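Local structure of putative isochorismatase (Streptomyces avermitilis, 3KL2) at residues L30-L44 / A105-L119. The protein is of undetermined function but belongs to the isochorismatase-like cysteine hydrolase family and is probably a hydrolase. Sequence-based numbering, arbitrary orientation.
Sequences LIEYQNEFTSDGGVL and AFVKGTWGAAIVDEL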
loop_
_atom_site.group_PDB
_atom_site.type_symbol
_atom_site.label_atom_id
_atom_site.label_comp_id
_atom_site.label_asym_id
_atom_site.label_seq_id
_atom_site.Cartn_x
_atom_site.Cartn_y
_atom_site.Cartn_z
ATOM N N LEU A 30 10.712 14.911 -8.862
ATOM C CA LEU A 30 12.174 14.920 -8.994
ATOM C C LEU A 30 12.844 14.046 -7.938
ATOM O O LEU A 30 12.832 14.375 -6.752
ATOM C CB LEU A 30 12.689 16.346 -8.821
ATOM C CG LEU A 30 12.118 17.334 -9.844
ATOM C CD1 LEU A 30 12.694 18.762 -9.584
ATOM C CD2 LEU A 30 12.382 16.834 -11.316
ATOM N N ILE A 31 13.437 12.939 -8.363
ATOM C CA ILE A 31 13.871 11.935 -7.424
ATOM C C ILE A 31 15.342 12.123 -7.182
ATOM O O ILE A 31 16.149 11.963 -8.102
ATOM C CB ILE A 31 13.641 10.507 -7.926
ATOM C CG1 ILE A 31 12.158 10.267 -8.204
ATOM C CG2 ILE A 31 14.151 9.485 -6.882
ATOM C CD1 ILE A 31 11.822 8.859 -8.734
ATOM N N GLU A 32 15.674 12.432 -5.932
ATOM C CA GLU A 32 17.043 12.449 -5.453
ATOM C C GLU A 32 18.023 13.372 -6.187
ATOM O O GLU A 32 19.208 13.035 -6.357
ATOM C CB GLU A 32 17.566 11.019 -5.405
ATOM C CG GLU A 32 17.035 10.307 -4.149
ATOM C CD GLU A 32 16.786 8.850 -4.349
ATOM O OE1 GLU A 32 15.819 8.371 -3.724
ATOM O OE2 GLU A 32 17.531 8.214 -5.143
ATOM N N TYR A 33 17.570 14.570 -6.556
ATOM C CA TYR A 33 18.515 15.527 -7.058
ATOM C C TYR A 33 19.291 16.149 -5.905
ATOM O O TYR A 33 19.185 17.349 -5.682
ATOM C CB TYR A 33 17.821 16.585 -7.858
ATOM C CG TYR A 33 17.344 16.152 -9.223
ATOM C CD1 TYR A 33 18.060 16.448 -10.369
ATOM C CD2 TYR A 33 16.146 15.469 -9.360
ATOM C CE1 TYR A 33 17.571 16.084 -11.643
ATOM C CE2 TYR A 33 15.677 15.083 -10.599
ATOM C CZ TYR A 33 16.383 15.411 -11.732
ATOM O OH TYR A 33 15.849 15.020 -12.927
ATOM N N GLN A 34 20.072 15.315 -5.201
ATOM C CA GLN A 34 20.819 15.710 -4.040
ATOM C C GLN A 34 22.303 15.724 -4.364
ATOM O O GLN A 34 22.743 14.975 -5.229
ATOM C CB GLN A 34 20.573 14.742 -2.870
ATOM C CG GLN A 34 19.160 14.857 -2.251
ATOM C CD GLN A 34 18.746 13.606 -1.591
ATOM O OE1 GLN A 34 18.222 12.706 -2.256
ATOM N NE2 GLN A 34 19.052 13.476 -0.302
ATOM N N ASN A 35 23.066 16.538 -3.630
ATOM C CA ASN A 35 24.480 16.692 -3.852
ATOM C C ASN A 35 25.160 15.343 -3.964
ATOM O O ASN A 35 25.986 15.150 -4.853
ATOM C CB ASN A 35 25.156 17.544 -2.752
ATOM C CG ASN A 35 24.754 19.007 -2.811
ATOM O OD1 ASN A 35 24.790 19.622 -3.881
ATOM N ND2 ASN A 35 24.334 19.575 -1.656
ATOM N N GLU A 36 24.752 14.395 -3.120
ATOM C CA GLU A 36 25.399 13.083 -3.067
ATOM C C GLU A 36 25.571 12.434 -4.453
ATOM O O GLU A 36 26.533 11.684 -4.668
ATOM C CB GLU A 36 24.667 12.143 -2.107
ATOM C CG GLU A 36 25.609 11.195 -1.402
ATOM C CD GLU A 36 26.285 11.850 -0.220
ATOM O OE1 GLU A 36 25.657 11.822 0.867
ATOM O OE2 GLU A 36 27.438 12.362 -0.367
ATOM N N PHE A 37 24.674 12.777 -5.383
ATOM C CA PHE A 37 24.707 12.294 -6.771
ATOM C C PHE A 37 25.171 13.358 -7.754
ATOM O O PHE A 37 25.979 13.083 -8.644
ATOM C CB PHE A 37 23.276 11.889 -7.227
ATOM C CG PHE A 37 22.829 10.525 -6.798
ATOM C CD1 PHE A 37 23.622 9.407 -6.996
ATOM C CD2 PHE A 37 21.560 10.341 -6.298
ATOM C CE1 PHE A 37 23.170 8.102 -6.622
ATOM C CE2 PHE A 37 21.089 9.056 -5.927
ATOM C CZ PHE A 37 21.886 7.953 -6.085
ATOM N N THR A 38 24.640 14.573 -7.624
ATOM C CA THR A 38 24.769 15.608 -8.652
ATOM C C THR A 38 26.091 16.358 -8.693
ATOM O O THR A 38 26.437 16.918 -9.727
ATOM C CB THR A 38 23.728 16.712 -8.414
ATOM O OG1 THR A 38 23.881 17.159 -7.065
ATOM C CG2 THR A 38 22.306 16.194 -8.647
ATOM N N SER A 39 26.825 16.393 -7.583
ATOM C CA SER A 39 27.895 17.396 -7.423
ATOM C C SER A 39 29.233 16.798 -7.013
ATOM O O SER A 39 29.279 15.815 -6.270
ATOM C CB SER A 39 27.472 18.403 -6.348
ATOM O OG SER A 39 26.100 18.769 -6.464
ATOM N N ASP A 40 30.318 17.430 -7.470
ATOM C CA ASP A 40 31.685 17.002 -7.171
ATOM C C ASP A 40 31.885 16.836 -5.668
ATOM O O ASP A 40 31.567 17.744 -4.909
ATOM C CB ASP A 40 32.719 18.012 -7.721
ATOM C CG ASP A 40 33.019 17.820 -9.241
ATOM O OD1 ASP A 40 32.638 16.779 -9.827
ATOM O OD2 ASP A 40 33.656 18.716 -9.855
ATOM N N GLY A 41 32.381 15.665 -5.259
ATOM C CA GLY A 41 32.669 15.358 -3.856
ATOM C C GLY A 41 31.534 14.601 -3.189
ATOM O O GLY A 41 31.703 14.044 -2.101
ATOM N N GLY A 42 30.361 14.601 -3.833
ATOM C CA GLY A 42 29.254 13.775 -3.408
ATOM C C GLY A 42 29.708 12.333 -3.483
ATOM O O GLY A 42 30.441 11.956 -4.393
ATOM N N VAL A 43 29.284 11.519 -2.538
ATOM C CA VAL A 43 29.869 10.186 -2.418
ATOM C C VAL A 43 29.522 9.259 -3.568
ATOM O O VAL A 43 30.210 8.273 -3.800
ATOM C CB VAL A 43 29.444 9.522 -1.090
ATOM C CG1 VAL A 43 29.557 7.982 -1.198
ATOM C CG2 VAL A 43 30.300 10.099 0.075
ATOM N N LEU A 44 28.432 9.554 -4.263
ATOM C CA LEU A 44 27.977 8.688 -5.337
ATOM C C LEU A 44 28.091 9.402 -6.663
ATOM O O LEU A 44 27.598 8.923 -7.678
ATOM C CB LEU A 44 26.524 8.284 -5.079
ATOM C CG LEU A 44 26.454 7.263 -3.940
ATOM C CD1 LEU A 44 25.015 7.124 -3.430
ATOM C CD2 LEU A 44 27.042 5.876 -4.399
ATOM N N ALA A 105 26.235 7.421 2.756
ATOM C CA ALA A 105 25.545 8.351 1.831
ATOM C C ALA A 105 24.175 8.813 2.352
ATOM O O ALA A 105 23.492 8.110 3.065
ATOM C CB ALA A 105 25.368 7.682 0.473
ATOM N N PHE A 106 23.791 10.012 1.963
ATOM C CA PHE A 106 22.527 10.608 2.370
ATOM C C PHE A 106 22.279 10.709 3.904
ATOM O O PHE A 106 21.165 10.467 4.385
ATOM C CB PHE A 106 21.382 9.893 1.684
ATOM C CG PHE A 106 21.553 9.746 0.222
ATOM C CD1 PHE A 106 21.885 8.536 -0.328
ATOM C CD2 PHE A 106 21.296 10.788 -0.621
ATOM C CE1 PHE A 106 21.995 8.380 -1.700
ATOM C CE2 PHE A 106 21.415 10.632 -1.988
ATOM C CZ PHE A 106 21.758 9.447 -2.516
ATOM N N VAL A 107 23.302 11.089 4.670
ATOM C CA VAL A 107 23.095 11.306 6.104
ATOM C C VAL A 107 22.305 12.628 6.267
ATOM O O VAL A 107 22.638 13.646 5.651
ATOM C CB VAL A 107 24.429 11.298 6.900
ATOM C CG1 VAL A 107 24.179 11.406 8.394
ATOM C CG2 VAL A 107 25.241 9.991 6.637
ATOM N N LYS A 108 21.228 12.588 7.047
ATOM C CA LYS A 108 20.456 13.809 7.419
ATOM C C LYS A 108 21.342 14.905 8.003
ATOM O O LYS A 108 22.139 14.643 8.913
ATOM C CB LYS A 108 19.396 13.496 8.483
ATOM C CG LYS A 108 18.064 13.048 7.933
ATOM C CD LYS A 108 16.928 13.170 9.001
ATOM C CE LYS A 108 15.699 13.942 8.412
ATOM N NZ LYS A 108 15.094 13.252 7.178
ATOM N N GLY A 109 21.198 16.124 7.483
ATOM C CA GLY A 109 21.945 17.305 8.012
ATOM C C GLY A 109 23.388 17.467 7.499
ATOM O O GLY A 109 24.229 18.131 8.156
ATOM N N THR A 110 23.668 16.853 6.347
ATOM C CA THR A 110 24.957 16.981 5.645
ATOM C C THR A 110 24.730 17.631 4.309
ATOM O O THR A 110 23.630 17.672 3.790
ATOM C CB THR A 110 25.611 15.634 5.353
ATOM O OG1 THR A 110 24.740 14.857 4.494
ATOM C CG2 THR A 110 25.898 14.889 6.633
ATOM N N TRP A 111 25.805 18.136 3.731
ATOM C CA TRP A 111 25.778 18.737 2.408
ATOM C C TRP A 111 25.313 17.701 1.395
ATOM O O TRP A 111 24.496 18.012 0.494
ATOM C CB TRP A 111 27.165 19.281 2.056
ATOM C CG TRP A 111 27.367 19.698 0.614
ATOM C CD1 TRP A 111 27.046 20.919 0.035
ATOM C CD2 TRP A 111 27.957 18.907 -0.425
ATOM N NE1 TRP A 111 27.397 20.914 -1.302
ATOM C CE2 TRP A 111 27.976 19.711 -1.609
ATOM C CE3 TRP A 111 28.489 17.603 -0.472
ATOM C CZ2 TRP A 111 28.494 19.260 -2.812
ATOM C CZ3 TRP A 111 29.023 17.143 -1.694
ATOM C CH2 TRP A 111 29.004 17.970 -2.849
ATOM N N GLY A 112 25.796 16.480 1.549
ATOM C CA GLY A 112 25.428 15.403 0.608
ATOM C C GLY A 112 23.939 15.161 0.480
ATOM O O GLY A 112 23.434 14.852 -0.627
ATOM N N ALA A 113 23.245 15.320 1.605
ATOM C CA ALA A 113 21.818 15.104 1.708
ATOM C C ALA A 113 20.985 16.239 1.142
ATOM O O ALA A 113 19.821 16.017 0.905
ATOM C CB ALA A 113 21.408 14.872 3.223
ATOM N N ALA A 114 21.559 17.429 0.938
ATOM C CA ALA A 114 20.825 18.575 0.421
ATOM C C ALA A 114 20.527 18.481 -1.048
ATOM O O ALA A 114 21.333 17.969 -1.862
ATOM C CB ALA A 114 21.591 19.868 0.651
ATOM N N ILE A 115 19.374 19.051 -1.399
ATOM C CA ILE A 115 18.997 19.183 -2.772
ATOM C C ILE A 115 19.979 20.113 -3.427
ATOM O O ILE A 115 20.504 21.024 -2.789
ATOM C CB ILE A 115 17.584 19.702 -2.939
ATOM C CG1 ILE A 115 16.598 18.632 -2.451
ATOM C CG2 ILE A 115 17.340 20.022 -4.407
ATOM C CD1 ILE A 115 15.161 19.102 -2.317
ATOM N N VAL A 116 20.254 19.872 -4.702
ATOM C CA VAL A 116 21.254 20.630 -5.434
ATOM C C VAL A 116 20.787 22.097 -5.638
ATOM O O VAL A 116 19.606 22.349 -5.899
ATOM C CB VAL A 116 21.601 19.903 -6.763
ATOM C CG1 VAL A 116 20.394 19.857 -7.691
ATOM C CG2 VAL A 116 22.833 20.533 -7.464
ATOM N N ASP A 117 21.716 23.053 -5.521
ATOM C CA ASP A 117 21.353 24.473 -5.515
ATOM C C ASP A 117 20.551 24.868 -6.755
ATOM O O ASP A 117 19.561 25.591 -6.677
ATOM C CB ASP A 117 22.596 25.358 -5.393
ATOM C CG ASP A 117 23.333 25.152 -4.087
ATOM O OD1 ASP A 117 22.676 24.835 -3.058
ATOM O OD2 ASP A 117 24.586 25.294 -4.096
ATOM N N GLU A 118 20.980 24.344 -7.891
ATOM C CA GLU A 118 20.351 24.600 -9.186
ATOM C C GLU A 118 18.845 24.251 -9.172
ATOM O O GLU A 118 18.073 24.763 -9.969
ATOM C CB GLU A 118 21.069 23.747 -10.247
ATOM C CG GLU A 118 22.474 24.252 -10.691
ATOM C CD GLU A 118 23.505 24.441 -9.529
ATOM O OE1 GLU A 118 23.497 23.658 -8.530
ATOM O OE2 GLU A 118 24.334 25.391 -9.629
ATOM N N LEU A 119 18.446 23.348 -8.278
ATOM C CA LEU A 119 17.070 22.907 -8.173
ATOM C C LEU A 119 16.556 23.083 -6.747
ATOM O O LEU A 119 15.725 22.326 -6.295
ATOM C CB LEU A 119 16.976 21.427 -8.619
ATOM C CG LEU A 119 17.109 21.278 -10.141
ATOM C CD1 LEU A 119 17.583 19.876 -10.595
ATOM C CD2 LEU A 119 15.779 21.646 -10.784
HETATM O O HOH W 1 24.380 22.037 -4.995
HETATM O O HOH W 2 25.859 12.358 3.472
#
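N35 and E36 fit into hollows of the loop 105-119, which lies between helix 96-103 and strand 126-127. In this isochorismatase fold, a parallel sheet flanked by helices, the chain leaving strand 26-31 enters the short helix 35-38 and packs on that loop. The N35 side chain lies flat over one face of the W111 indole, the planes 6° apart, with CB 3.6 Å from the six-membered ring centroid. W111 O meets N35 ND2 in the amide plane at 2.7 Å. The far edge of the indole nestles against the turn 39-42, with W111 CZ3 3.6 Å from G42 N. E36 CB and CG lie over one face of the F106 ring. The bend at chi2 (81°) turns the carboxylate aside: OE1 accepts from F106 N at 2.8 Å, OE2 from V43 N. With an alanine here the carboxylate is gone, and the amides of F106 and V43 would probably each lose their acceptor, with the F106 face less covered. The F106 edge points at the F37 face in an offset edge-to-face pair, and L44 CD1 packs on F106 CE1. A CB on G112 would clash with E36 OE1. Q34 NE2 donates to A113 O and to I80 O. At the other end, L119 CD1 packs against Y33 CD1 at 3.5 Å. The backbones bridge once, at Q34 and I115, through V116 N to Y33 O and N35 N to A114 O, both 2.9 Å.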